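Local coordinates for protein 4-hydroxybenzoyl-CoA thioesterase (Pseudomonas sp. CBS3, PDB 1LO7) that hydrolyses 4-hydroxybenzoyl-CoA to 4-hydroxybenzoate and CoA, the last step in the conversion of 4-chlorobenzoate to 4-hydroxybenzoate, at residues T6-I11 with D75-I80; V93-V98 with V110-E115. One frame throughout, in Å; residues are numbered along the deposited sequence.

Contact 1. Residues T6-I11 with D75-I80; sequences TMQQRI and DDVLTI
T6 lays its methyl CG2 against CG2 of T79, 3.6 Å away. Both methyls stand anti to their own backbone N. M7 and I80 form a hydrogen-bonded antiparallel pair, with M7 N donating to I80 O at 2.9 Å. The extended side chain of Q8 crosses T79 and V77. Its OE1 lies 3.2 Å from T79 OG1, at best a weak hydrogen bond, and 3.8 Å from V77 CG1. Q9 pairs with L78 through two backbone bonds; its NE2 reaches forward to O of the next residue, R10, at 2.9 Å. R10 rests CG against V77 CG2. I11 continues the pairing past the strand: its N bonds D76 O, and its O accepts from D75 N at 2.8 Å. I11 CD1 packs on L78 CG at 3.8 Å, and both side chains reach W30 of helix 25-41. M7, Q9, L78 and I80 share the face toward that helix; Q8, R10, V77 and T79 carry the mixed polar face. D75 OD1 lies 4.4 Å from R10 NE, well out of the guanidinium plane, so they do not bond and probably attract by charge alone. R10 forms its salt bridge with E12, and D75 with R36 of a second subunit, tying this end to the subunit interface.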
loop_
_atom_site.group_PDB
_atom_site.type_symbol
_atom_site.label_atom_id
_atom_site.label_comp_id
_atom_site.label_asym_id
_atom_site.label_seq_id
_atom_site.Cartn_x
_atom_site.Cartn_y
_atom_site.Cartn_z
ATOM N N THR A 6 2.065 10.361 -21.477
ATOM C CA THR A 6 1.096 9.345 -21.157
ATOM C C THR A 6 1.772 8.104 -20.679
ATOM O O THR A 6 2.883 7.757 -21.104
ATOM C CB THR A 6 0.336 8.968 -22.442
ATOM O OG1 THR A 6 -0.528 10.016 -22.821
ATOM C CG2 THR A 6 -0.485 7.725 -22.158
ATOM N N MET A 7 1.087 7.416 -19.780
ATOM C CA MET A 7 1.574 6.149 -19.254
ATOM C C MET A 7 0.416 5.242 -18.950
ATOM O O MET A 7 -0.696 5.697 -18.712
ATOM C CB MET A 7 2.576 6.186 -18.090
ATOM C CG MET A 7 1.956 6.671 -16.815
ATOM S SD MET A 7 3.075 6.438 -15.407
ATOM C CE MET A 7 3.068 4.649 -15.221
ATOM N N GLN A 8 0.709 3.967 -18.975
ATOM C CA GLN A 8 -0.287 2.951 -18.706
ATOM C C GLN A 8 -0.081 2.317 -17.357
ATOM O O GLN A 8 1.046 2.258 -16.825
ATOM C CB GLN A 8 -0.324 1.903 -19.806
ATOM C CG GLN A 8 -0.752 2.555 -21.141
ATOM C CD GLN A 8 -1.371 1.587 -22.127
ATOM O OE1 GLN A 8 -2.513 1.796 -22.553
ATOM N NE2 GLN A 8 -0.624 0.547 -22.503
ATOM N N GLN A 9 -1.203 1.841 -16.803
ATOM C CA GLN A 9 -1.190 1.203 -15.509
ATOM C C GLN A 9 -2.230 0.057 -15.427
ATOM O O GLN A 9 -3.441 0.260 -15.600
ATOM C CB GLN A 9 -1.343 2.265 -14.398
ATOM C CG GLN A 9 -1.397 1.592 -13.014
ATOM C CD GLN A 9 -0.091 0.889 -12.720
ATOM O OE1 GLN A 9 0.945 1.540 -12.826
ATOM N NE2 GLN A 9 -0.117 -0.431 -12.432
ATOM N N ARG A 10 -1.764 -1.189 -15.180
ATOM C CA ARG A 10 -2.695 -2.301 -15.096
ATOM C C ARG A 10 -3.177 -2.422 -13.670
ATOM O O ARG A 10 -2.389 -2.242 -12.756
ATOM C CB ARG A 10 -2.200 -3.633 -15.630
ATOM C CG ARG A 10 -3.397 -4.560 -15.944
ATOM C CD ARG A 10 -3.035 -5.957 -16.483
ATOM N NE ARG A 10 -2.240 -6.735 -15.517
ATOM C CZ ARG A 10 -1.208 -7.554 -15.815
ATOM N NH1 ARG A 10 -0.785 -7.772 -17.064
ATOM N NH2 ARG A 10 -0.569 -8.182 -14.826
ATOM N N ILE A 11 -4.446 -2.689 -13.502
ATOM C CA ILE A 11 -4.998 -2.778 -12.154
ATOM C C ILE A 11 -4.919 -4.225 -11.744
ATOM O O ILE A 11 -5.280 -5.103 -12.531
ATOM C CB ILE A 11 -6.449 -2.308 -12.109
ATOM C CG1 ILE A 11 -6.551 -0.817 -12.537
ATOM C CG2 ILE A 11 -7.021 -2.555 -10.689
ATOM C CD1 ILE A 11 -8.007 -0.288 -12.689
ATOM N N ASP A 75 -7.476 -6.070 -14.046
ATOM C CA ASP A 75 -7.323 -6.423 -15.455
ATOM C C ASP A 75 -7.618 -5.241 -16.350
ATOM O O ASP A 75 -7.236 -5.237 -17.511
ATOM C CB ASP A 75 -7.931 -7.725 -15.925
ATOM C CG ASP A 75 -7.219 -8.889 -15.276
ATOM O OD1 ASP A 75 -6.015 -8.946 -15.141
ATOM O OD2 ASP A 75 -8.021 -9.750 -14.780
ATOM N N ASP A 76 -8.272 -4.225 -15.806
ATOM C CA ASP A 76 -8.478 -3.049 -16.620
ATOM C C ASP A 76 -7.099 -2.365 -16.794
ATOM O O ASP A 76 -6.280 -2.290 -15.875
ATOM C CB ASP A 76 -9.421 -1.975 -15.968
ATOM C CG ASP A 76 -10.866 -2.409 -15.947
ATOM O OD1 ASP A 76 -11.241 -3.341 -16.619
ATOM O OD2 ASP A 76 -11.624 -1.733 -15.115
ATOM N N VAL A 77 -6.859 -1.858 -17.996
ATOM C CA VAL A 77 -5.635 -1.165 -18.276
ATOM C C VAL A 77 -5.977 0.321 -18.335
ATOM O O VAL A 77 -6.724 0.738 -19.210
ATOM C CB VAL A 77 -4.983 -1.635 -19.580
ATOM C CG1 VAL A 77 -3.848 -0.684 -19.958
ATOM C CG2 VAL A 77 -4.450 -3.046 -19.371
ATOM N N LEU A 78 -5.428 1.096 -17.399
ATOM C CA LEU A 78 -5.686 2.505 -17.387
ATOM C C LEU A 78 -4.653 3.265 -18.193
ATOM O O LEU A 78 -3.482 2.887 -18.267
ATOM C CB LEU A 78 -5.630 3.059 -15.945
ATOM C CG LEU A 78 -6.519 2.355 -14.926
ATOM C CD1 LEU A 78 -6.154 2.901 -13.551
ATOM C CD2 LEU A 78 -7.966 2.725 -15.188
ATOM N N THR A 79 -5.110 4.385 -18.773
ATOM C CA THR A 79 -4.228 5.239 -19.497
ATOM C C THR A 79 -4.230 6.555 -18.739
ATOM O O THR A 79 -5.308 7.117 -18.499
ATOM C CB THR A 79 -4.655 5.436 -20.950
ATOM O OG1 THR A 79 -4.426 4.233 -21.638
ATOM C CG2 THR A 79 -3.762 6.497 -21.554
ATOM N N ILE A 80 -3.046 6.991 -18.315
ATOM C CA ILE A 80 -2.941 8.247 -17.590
ATOM C C ILE A 80 -2.245 9.335 -18.460
ATOM O O ILE A 80 -1.159 9.090 -19.005
ATOM C CB ILE A 80 -2.191 8.062 -16.279
ATOM C CG1 ILE A 80 -2.752 6.829 -15.565
ATOM C CG2 ILE A 80 -2.321 9.357 -15.445
ATOM C CD1 ILE A 80 -2.091 6.595 -14.210
#

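Contact 2. Residues V93-V98 with V110-E115; sequences VQRHSV and VMRADE
S97 OG is gripped by two nitrogens of R112. NE is the nearer donor, at 2.8 Å from OG, and NH2 makes a longer, more bent bond. The hydroxyl lies at the guanidinium edge, close to its plane. R112 reaches it with CG anti to the backbone N (chi1 177°) and a bend at chi3. Further along the same face, R95 meets D114 side-on. R95 NE binds D114 OD1 at 2.7 Å, and R95 NH2 binds D114 OD2 at 2.9 Å. Both oxygens use their syn lone pairs. Guanidinium and carboxylate are only 1° from coplanar, so the two straight bonds fix the rotation of both groups. R112 CD lies over one face of the R95 guanidinium.

The two segments lie on strands 91-101 and 107-123, which form an antiparallel beta hairpin within the hot dog sheet. A classic beta bulge inserts an extra residue: V110 and M111 both face V98, and V98 O accepts from both of their backbone N atoms.

The other face of the hairpin is buried and looks toward helix 25-41. Here V98 CG2 touches M111 SD at 3.6 Å. H96 NE2 donates to E115 OE1 at 2.8 Å. The carboxylate oxygen lies near the imidazole plane but is met from above its own carboxylate plane, with ring and carboxylate 90° apart. T82 OG1 bonds H96 ND1, so both ring nitrogens are engaged. E115 OE1 also forms a salt bridge with R117, and the E115 side chain packs on I61, a substrate-binding residue.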
loop_
_atom_site.group_PDB
_atom_site.type_symbol
_atom_site.label_atom_id
_atom_site.label_comp_id
_atom_site.label_asym_id
_atom_site.label_seq_id
_atom_site.Cartn_x
_atom_site.Cartn_y
_atom_site.Cartn_z
ATOM N N VAL A 93 0.704 23.454 -11.126
ATOM C CA VAL A 93 -0.496 22.648 -11.136
ATOM C C VAL A 93 -0.244 21.577 -12.152
ATOM O O VAL A 93 0.030 21.873 -13.311
ATOM C CB VAL A 93 -1.737 23.482 -11.532
ATOM C CG1 VAL A 93 -2.968 22.563 -11.590
ATOM C CG2 VAL A 93 -2.018 24.672 -10.585
ATOM N N GLN A 94 -0.308 20.326 -11.687
ATOM C CA GLN A 94 -0.097 19.180 -12.547
ATOM C C GLN A 94 -1.446 18.435 -12.686
ATOM O O GLN A 94 -2.035 17.985 -11.699
ATOM C CB GLN A 94 0.996 18.227 -11.982
ATOM C CG GLN A 94 1.549 17.240 -13.011
ATOM C CD GLN A 94 2.819 16.556 -12.493
ATOM O OE1 GLN A 94 3.735 16.225 -13.265
ATOM N NE2 GLN A 94 2.894 16.361 -11.192
ATOM N N ARG A 95 -1.910 18.339 -13.910
ATOM C CA ARG A 95 -3.179 17.686 -14.174
ATOM C C ARG A 95 -2.977 16.274 -14.698
ATOM O O ARG A 95 -2.094 16.016 -15.541
ATOM C CB ARG A 95 -3.993 18.490 -15.208
ATOM C CG ARG A 95 -5.221 17.684 -15.717
ATOM C CD ARG A 95 -6.251 18.558 -16.418
ATOM N NE ARG A 95 -6.843 19.494 -15.474
ATOM C CZ ARG A 95 -7.763 20.384 -15.819
ATOM N NH1 ARG A 95 -8.206 20.490 -17.070
ATOM N NH2 ARG A 95 -8.240 21.182 -14.895
ATOM N N HIS A 96 -3.821 15.350 -14.187
ATOM C CA HIS A 96 -3.773 13.970 -14.614
ATOM C C HIS A 96 -5.166 13.497 -15.030
ATOM O O HIS A 96 -6.117 13.673 -14.267
ATOM C CB HIS A 96 -3.298 13.017 -13.528
ATOM C CG HIS A 96 -2.055 13.394 -12.800
ATOM N ND1 HIS A 96 -0.822 13.055 -13.285
ATOM C CD2 HIS A 96 -1.910 14.011 -11.606
ATOM C CE1 HIS A 96 0.062 13.487 -12.401
ATOM N NE2 HIS A 96 -0.566 14.094 -11.387
ATOM N N SER A 97 -5.288 12.931 -16.231
ATOM C CA SER A 97 -6.572 12.397 -16.689
ATOM C C SER A 97 -6.406 10.890 -16.841
ATOM O O SER A 97 -5.489 10.424 -17.546
ATOM C CB SER A 97 -7.004 13.036 -17.982
ATOM O OG SER A 97 -7.052 14.445 -17.740
ATOM N N VAL A 98 -7.279 10.116 -16.161
ATOM C CA VAL A 98 -7.203 8.645 -16.179
ATOM C C VAL A 98 -8.398 8.070 -16.940
ATOM O O VAL A 98 -9.566 8.363 -16.631
ATOM C CB VAL A 98 -7.220 8.049 -14.750
ATOM C CG1 VAL A 98 -7.068 6.520 -14.804
ATOM C CG2 VAL A 98 -6.113 8.691 -13.890
ATOM N N VAL A 110 -12.184 7.788 -16.294
ATOM C CA VAL A 110 -12.318 7.082 -15.016
ATOM C C VAL A 110 -12.185 8.034 -13.838
ATOM O O VAL A 110 -13.014 8.076 -12.914
ATOM C CB VAL A 110 -11.323 5.893 -14.886
ATOM C CG1 VAL A 110 -11.356 5.330 -13.477
ATOM C CG2 VAL A 110 -11.703 4.776 -15.846
ATOM N N MET A 111 -11.101 8.814 -13.864
ATOM C CA MET A 111 -10.897 9.781 -12.801
ATOM C C MET A 111 -9.971 10.895 -13.270
ATOM O O MET A 111 -9.297 10.780 -14.302
ATOM C CB MET A 111 -10.468 9.151 -11.444
ATOM C CG MET A 111 -9.061 8.600 -11.405
ATOM S SD MET A 111 -7.803 9.796 -10.910
ATOM C CE MET A 111 -8.129 10.304 -9.200
ATOM N N ARG A 112 -9.959 11.979 -12.522
ATOM C CA ARG A 112 -9.084 13.085 -12.895
ATOM C C ARG A 112 -8.610 13.791 -11.640
ATOM O O ARG A 112 -9.326 13.812 -10.628
ATOM C CB ARG A 112 -9.819 14.081 -13.802
ATOM C CG ARG A 112 -8.938 15.294 -14.148
ATOM C CD ARG A 112 -9.488 16.186 -15.286
ATOM N NE ARG A 112 -9.376 15.658 -16.670
ATOM C CZ ARG A 112 -10.392 15.466 -17.545
ATOM N NH1 ARG A 112 -11.662 15.756 -17.258
ATOM N NH2 ARG A 112 -10.096 14.997 -18.754
ATOM N N ALA A 113 -7.400 14.369 -11.691
ATOM C CA ALA A 113 -6.957 15.083 -10.529
ATOM C C ALA A 113 -6.039 16.244 -10.938
ATOM O O ALA A 113 -5.248 16.104 -11.876
ATOM C CB ALA A 113 -6.178 14.179 -9.557
ATOM N N ASP A 114 -6.189 17.372 -10.236
ATOM C CA ASP A 114 -5.339 18.521 -10.428
ATOM C C ASP A 114 -4.551 18.566 -9.133
ATOM O O ASP A 114 -5.108 18.821 -8.047
ATOM C CB ASP A 114 -6.087 19.830 -10.583
ATOM C CG ASP A 114 -6.599 19.957 -11.979
ATOM O OD1 ASP A 114 -6.205 19.273 -12.887
ATOM O OD2 ASP A 114 -7.508 20.872 -12.127
ATOM N N GLU A 115 -3.246 18.300 -9.241
ATOM C CA GLU A 115 -2.349 18.311 -8.094
ATOM C C GLU A 115 -1.532 19.584 -8.079
ATOM O O GLU A 115 -1.051 20.006 -9.129
ATOM C CB GLU A 115 -1.327 17.120 -8.149
ATOM C CG GLU A 115 -2.004 15.732 -8.077
ATOM C CD GLU A 115 -0.970 14.638 -8.102
ATOM O OE1 GLU A 115 0.046 14.702 -8.745
ATOM O OE2 GLU A 115 -1.298 13.587 -7.387
#

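From the N terminus, strand 4-10 comes first. Contact 1 pairs it with strand 77-87 and closes a long loop that holds helices 25-41 and 47-54 and strand 56-68. The chain then turns from strand 77-87 into strand 91-101, and contact 2 closes the short hairpin to strand 107-123. The two contacts therefore follow in series and neither nests in the other. They meet through neighbouring strands: L78 CB of contact 1 lies 3.9 Å from V98 CG1 of contact 2. Together they run across one antiparallel sheet, from the N-terminal strand to strand 107-123, which also pairs with strands 56-68 and 126-130. Helix 25-41 packs against side chains of both contacts.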